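Local coordinates for nisin immunity protein (Lactococcus lactis subsp. lactis, PDB 5XHB) that takes part in the immunity of the bacterium to nisin supplied from outside the cell, at residues T145-D148 with E149-G152; G204-L207 with T208-F211. All blocks are in the same frame, centred on the assembly; numbering follows the deposited sequence.

Interaction 1 (T145-D148 with E149-G152)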
ATOM      1  N   THR A 145      -6.427   7.135  18.515  1.00 16.78           N
ATOM      2  CA  THR A 145      -6.911   5.755  18.524  1.00 19.24           C
ATOM      3  C   THR A 145      -7.618   5.430  17.226  1.00 20.08           C
ATOM      4  O   THR A 145      -8.285   6.283  16.654  1.00 18.81           O
ATOM      5  CB  THR A 145      -7.891   5.494  19.692  1.00 22.05           C
ATOM      6  OG1 THR A 145      -7.311   5.946  20.919  1.00 31.21           O
ATOM      7  CG2 THR A 145      -8.206   4.007  19.819  1.00 26.68           C
ATOM      8  N   VAL A 146      -7.427   4.209  16.748  1.00 15.31           N
ATOM      9  CA  VAL A 146      -8.180   3.666  15.626  1.00 16.89           C
ATOM     10  C   VAL A 146      -9.245   2.742  16.182  1.00 15.74           C
ATOM     11  O   VAL A 146      -8.911   1.715  16.766  1.00 20.37           O
ATOM     12  CB  VAL A 146      -7.279   2.879  14.652  1.00 16.04           C
ATOM     13  CG1 VAL A 146      -8.106   2.340  13.470  1.00 16.55           C
ATOM     14  CG2 VAL A 146      -6.171   3.758  14.156  1.00 14.47           C
ATOM     15  N   SER A 147     -10.519   3.100  16.023  1.00 17.92           N
ATOM     16  CA  SER A 147     -11.611   2.320  16.616  1.00 18.11           C
ATOM     17  C   SER A 147     -11.768   0.970  15.943  1.00 20.88           C
ATOM     18  O   SER A 147     -11.303   0.785  14.834  1.00 16.78           O
ATOM     19  CB  SER A 147     -12.934   3.077  16.505  1.00 22.71           C
ATOM     20  OG  SER A 147     -13.420   2.977  15.180  1.00 24.05           O
ATOM     21  N   ASP A 148     -12.463   0.038  16.589  1.00 18.26           N
ATOM     22  CA  ASP A 148     -12.628  -1.294  16.011  1.00 19.23           C
ATOM     23  C   ASP A 148     -13.373  -1.252  14.676  1.00 20.63           C
ATOM     24  O   ASP A 148     -13.150  -2.090  13.823  1.00 17.50           O
ATOM     25  CB  ASP A 148     -13.355  -2.231  16.978  1.00 24.01           C
ATOM     26  CG  ASP A 148     -12.545  -2.519  18.234  1.00 30.11           C
ATOM     27  OD1 ASP A 148     -11.343  -2.182  18.263  1.00 33.78           O
ATOM     28  OD2 ASP A 148     -13.103  -3.085  19.191  1.00 34.57           O
ATOM     29  N   GLU A 149     -14.244  -0.268  14.494  1.00 18.53           N
ATOM     30  CA  GLU A 149     -14.996  -0.160  13.247  1.00 23.42           C
ATOM     31  C   GLU A 149     -14.145   0.418  12.117  1.00 20.09           C
ATOM     32  O   GLU A 149     -14.449   0.208  10.959  1.00 19.72           O
ATOM     33  CB  GLU A 149     -16.266   0.681  13.443  1.00 27.40           C
ATOM     34  CG  GLU A 149     -16.279   1.572  14.683  1.00 41.55           C
ATOM     35  CD  GLU A 149     -16.552   0.810  15.973  1.00 36.24           C
ATOM     36  OE1 GLU A 149     -17.535   0.040  16.029  1.00 45.96           O
ATOM     37  OE2 GLU A 149     -15.771   0.979  16.931  1.00 33.79           O
ATOM     38  N   GLU A 150     -13.078   1.139  12.460  1.00 16.40           N
ATOM     39  CA  GLU A 150     -12.148   1.682  11.468  1.00 20.15           C
ATOM     40  C   GLU A 150     -11.042   0.684  11.134  1.00 16.18           C
ATOM     41  O   GLU A 150     -10.418   0.768  10.082  1.00 14.18           O
ATOM     42  CB  GLU A 150     -11.533   2.995  11.975  1.00 20.38           C
ATOM     43  CG  GLU A 150     -12.573   4.074  12.277  1.00 25.29           C
ATOM     44  CD  GLU A 150     -12.022   5.244  13.099  1.00 37.59           C
ATOM     45  OE1 GLU A 150     -11.045   5.063  13.873  1.00 25.18           O
ATOM     46  OE2 GLU A 150     -12.580   6.355  12.970  1.00 39.62           O
ATOM     47  N   LEU A 151     -10.798  -0.249  12.047  1.00 13.58           N
ATOM     48  CA  LEU A 151      -9.741  -1.240  11.888  1.00 15.94           C
ATOM     49  C   LEU A 151     -10.080  -2.237  10.787  1.00 16.92           C
ATOM     50  O   LEU A 151     -11.145  -2.861  10.801  1.00 15.69           O
ATOM     51  CB  LEU A 151      -9.500  -1.972  13.214  1.00 16.34           C
ATOM     52  CG  LEU A 151      -8.167  -2.705  13.410  1.00 19.60           C
ATOM     53  CD1 LEU A 151      -6.995  -1.721  13.521  1.00 17.36           C
ATOM     54  CD2 LEU A 151      -8.224  -3.583  14.668  1.00 21.36           C
ATOM     55  N   GLY A 152      -9.173  -2.388   9.824  1.00 14.22           N
ATOM     56  CA  GLY A 152      -9.408  -3.311   8.739  1.00 15.70           C
ATOM     57  C   GLY A 152      -8.471  -4.503   8.728  1.00 17.05           C
ATOM     58  O   GLY A 152      -8.133  -5.058   9.762  1.00 16.16           O
TER
HETATM   59  O   HOH W   1     -13.559   0.655  19.191  1.00 30.59           O
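S147 and E150 grip each other in both directions round a tight bend. The backbone N of S147 donates to E150 OE1 at 3.0 Å, nearly straight (158°), meeting the oxygen from above the carboxylate plane. In return, E150 N bonds S147 O at 3.0 Å and has a weak, longer bond to S147 OG. L151 N adds a weak bond to the same carbonyl oxygen. The serine hydroxyl is turned between its own N and carbonyl carbon (chi1 77°), which places OG against the glutamate stem, 3.2 Å from E150 CG.

With D148 and E149 at its corners, this is a type I β-turn, and the Ser-x-x-Glu exchange resembles a capping box without a helix behind it. It leads out of strand 137-145 into strand 151-165 of the Spa1 C-terminal domain. At the corner a water bridges D148 N to E149 OE2, accepting from the first and donating to the second.

On the side of the turn that faces A212, V146 CG1 lies 3.8 Å from E150 CB and 4.2 Å from L151 CD1. V146 and L151 both pack on A212, while backbone bonds from V146 to F219 and from E150 to R203 hold the two ends of the bend.

Interaction 2 (G204-L207 with T208-F211). With SO4 (sulfate ion), chain B.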
ATOM      1  N   GLY A 204     -11.219   1.936   4.089  1.00 12.75           N
ATOM      2  CA  GLY A 204     -11.384   3.130   3.282  1.00 18.59           C
ATOM      3  C   GLY A 204     -10.116   3.901   2.981  1.00 17.45           C
ATOM      4  O   GLY A 204     -10.179   4.964   2.367  1.00 18.80           O
ATOM      5  N   LYS A 205      -8.966   3.387   3.409  1.00 12.55           N
ATOM      6  CA  LYS A 205      -7.697   4.041   3.127  1.00 15.75           C
ATOM      7  C   LYS A 205      -6.671   3.057   2.590  1.00 15.22           C
ATOM      8  O   LYS A 205      -6.558   1.942   3.092  1.00 14.18           O
ATOM      9  CB  LYS A 205      -7.142   4.720   4.395  1.00 17.68           C
ATOM     10  CG  LYS A 205      -8.134   5.680   5.056  1.00 21.32           C
ATOM     11  CD  LYS A 205      -7.454   6.681   5.999  1.00 22.67           C
ATOM     12  CE  LYS A 205      -8.495   7.568   6.699  1.00 24.06           C
ATOM     13  NZ  LYS A 205      -7.907   8.555   7.665  1.00 33.19           N
ATOM     14  N   SER A 206      -5.922   3.459   1.568  1.00 13.32           N
ATOM     15  CA  SER A 206      -4.784   2.650   1.141  1.00 18.72           C
ATOM     16  C   SER A 206      -3.701   2.650   2.224  1.00 16.22           C
ATOM     17  O   SER A 206      -3.623   3.583   3.021  1.00 14.15           O
ATOM     18  CB  SER A 206      -4.223   3.166  -0.181  1.00 18.38           C
ATOM     19  OG  SER A 206      -3.588   4.410   0.016  1.00 24.95           O
ATOM     20  N   LEU A 207      -2.876   1.604   2.262  1.00 15.69           N
ATOM     21  CA  LEU A 207      -1.807   1.524   3.266  1.00 15.46           C
ATOM     22  C   LEU A 207      -0.810   2.660   3.083  1.00 16.79           C
ATOM     23  O   LEU A 207      -0.216   3.148   4.046  1.00 16.76           O
ATOM     24  CB  LEU A 207      -1.084   0.177   3.191  1.00 15.99           C
ATOM     25  CG  LEU A 207      -1.844  -1.035   3.730  1.00 15.42           C
ATOM     26  CD1 LEU A 207      -1.091  -2.329   3.411  1.00 16.60           C
ATOM     27  CD2 LEU A 207      -2.061  -0.914   5.238  1.00 12.08           C
ATOM     28  N   THR A 208      -0.632   3.083   1.834  1.00 17.51           N
ATOM     29  CA  THR A 208       0.228   4.221   1.530  1.00 20.05           C
ATOM     30  C   THR A 208      -0.254   5.484   2.238  1.00 16.70           C
ATOM     31  O   THR A 208       0.556   6.317   2.634  1.00 22.30           O
ATOM     32  CB  THR A 208       0.305   4.467  -0.006  1.00 21.65           C
ATOM     33  OG1 THR A 208       0.967   3.356  -0.611  1.00 33.66           O
ATOM     34  CG2 THR A 208       1.091   5.722  -0.318  1.00 29.11           C
ATOM     35  N   GLU A 209      -1.568   5.612   2.413  1.00 16.95           N
ATOM     36  CA  GLU A 209      -2.158   6.782   3.071  1.00 20.60           C
ATOM     37  C   GLU A 209      -1.993   6.723   4.588  1.00 20.03           C
ATOM     38  O   GLU A 209      -1.521   7.669   5.223  1.00 19.43           O
ATOM     39  CB  GLU A 209      -3.656   6.902   2.790  1.00 20.29           C
ATOM     40  CG  GLU A 209      -4.124   7.106   1.359  1.00 34.86           C
ATOM     41  CD  GLU A 209      -5.649   6.988   1.285  1.00 33.55           C
ATOM     42  OE1 GLU A 209      -6.332   7.737   2.028  1.00 38.75           O
ATOM     43  OE2 GLU A 209      -6.163   6.124   0.543  1.00 22.50           O
ATOM     44  N   ALA A 210      -2.423   5.605   5.160  1.00 16.70           N
ATOM     45  CA  ALA A 210      -2.423   5.433   6.607  1.00 16.41           C
ATOM     46  C   ALA A 210      -2.594   3.973   6.961  1.00 16.17           C
ATOM     47  O   ALA A 210      -3.119   3.184   6.167  1.00 12.99           O
ATOM     48  CB  ALA A 210      -3.540   6.253   7.257  1.00 16.74           C
ATOM     49  N   PHE A 211      -2.158   3.618   8.163  1.00 12.67           N
ATOM     50  CA  PHE A 211      -2.468   2.298   8.687  1.00 11.33           C
ATOM     51  C   PHE A 211      -2.518   2.358  10.201  1.00 11.77           C
ATOM     52  O   PHE A 211      -2.245   3.410  10.791  1.00 13.64           O
ATOM     53  CB  PHE A 211      -1.455   1.259   8.203  1.00 10.16           C
ATOM     54  CG  PHE A 211      -0.009   1.669   8.385  1.00 12.85           C
ATOM     55  CD1 PHE A 211       0.673   1.362   9.552  1.00 14.79           C
ATOM     56  CD2 PHE A 211       0.668   2.342   7.374  1.00 16.59           C
ATOM     57  CE1 PHE A 211       2.004   1.740   9.719  1.00 16.48           C
ATOM     58  CE2 PHE A 211       1.991   2.726   7.529  1.00 19.07           C
ATOM     59  CZ  PHE A 211       2.661   2.426   8.707  1.00 15.16           C
TER
HETATM   60  S   SO4 B 301      -1.283   0.127  -0.733  1.00 19.66           S
HETATM   61  O1  SO4 B 301      -2.502  -0.334  -0.036  1.00 17.80           O
HETATM   62  O2  SO4 B 301      -0.105  -0.472  -0.115  1.00 23.78           O
HETATM   63  O3  SO4 B 301      -1.319  -0.258  -2.143  1.00 19.36           O
HETATM   64  O4  SO4 B 301      -1.238   1.579  -0.606  1.00 18.52           O
HETATM   65  O   HOH W   2      -4.971   1.364   5.312  1.00 12.94           O
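The side chain of E209 runs back along S206, from its carbonyl oxygen to its amide. E209 CB sits 3.3 Å from S206 O, and CG, anti to the carbonyl carbon of E209 (chi1 -63°), comes 3.1 Å from S206 OG. From there the chain runs extended, carrying OE2 to the S206 amide with the hydroxyl still beside it, 3.1 Å from S206 OG. OE2 accepts from S206 N at 2.9 Å and 163°, the donor lying well above the carboxylate plane; the other oxygen, OE1, rests against CB and CG of K205, whose side chain crosses that of E209 at about a right angle.

The return half of this exchange, E209 N to S206 OG, is weak. Together the two bonds make a capping-box-like Ser-x-x-Glu pattern on a single helical turn with L207 and T208 at its corner, in the connection from strand 191-202 to strand 210-215. S206 O closes the turn by taking two donors: E209 N (i+3), tilted far above the carbonyl plane, and A210 N (i+4), a straighter bond of 3.2 Å (167°).

On the corner, the L207 and T208 amides point into a sulfate, probably from the crystallisation liquor. L207 N reaches O1 of the ion, while T208 N and T208 OG1 both donate to O4, the hydroxyl at 2.8 Å. A105 N, R107 NH1 and Y134 OH also bond the ion.

Behind the corner, L207 CD2 packs on F211 CB at 3.7 Å. L207 O lies in the plane of the F211 ring at its edge, 3.5 Å from F211 CD2. That ring also meets F122 edge-to-face, and Y139 OH bonds T208 O.

In the fold
Interactions 1 and 2 use the same Ser-x-x-Glu pattern twice in one domain, each just ahead of a strand of the seven-stranded antiparallel sheet. Their centres are 12 Å apart, and their nearest atoms remain about 5 Å from each other without touching. The turn at 145-152 leads to strand 151-165, at one edge of the sheet, whereas that at 204-211 joins the neighbouring strands 191-202 and 210-215. R203, the residue before G204, bonds E150 and L151, so the chain entering interaction 2 is hydrogen-bonded to interaction 1. Of the two, interaction 2 holds the sulfate and lies about 7 Å from the centre of the chain, against about 18 Å for interaction 1 (centre to centre).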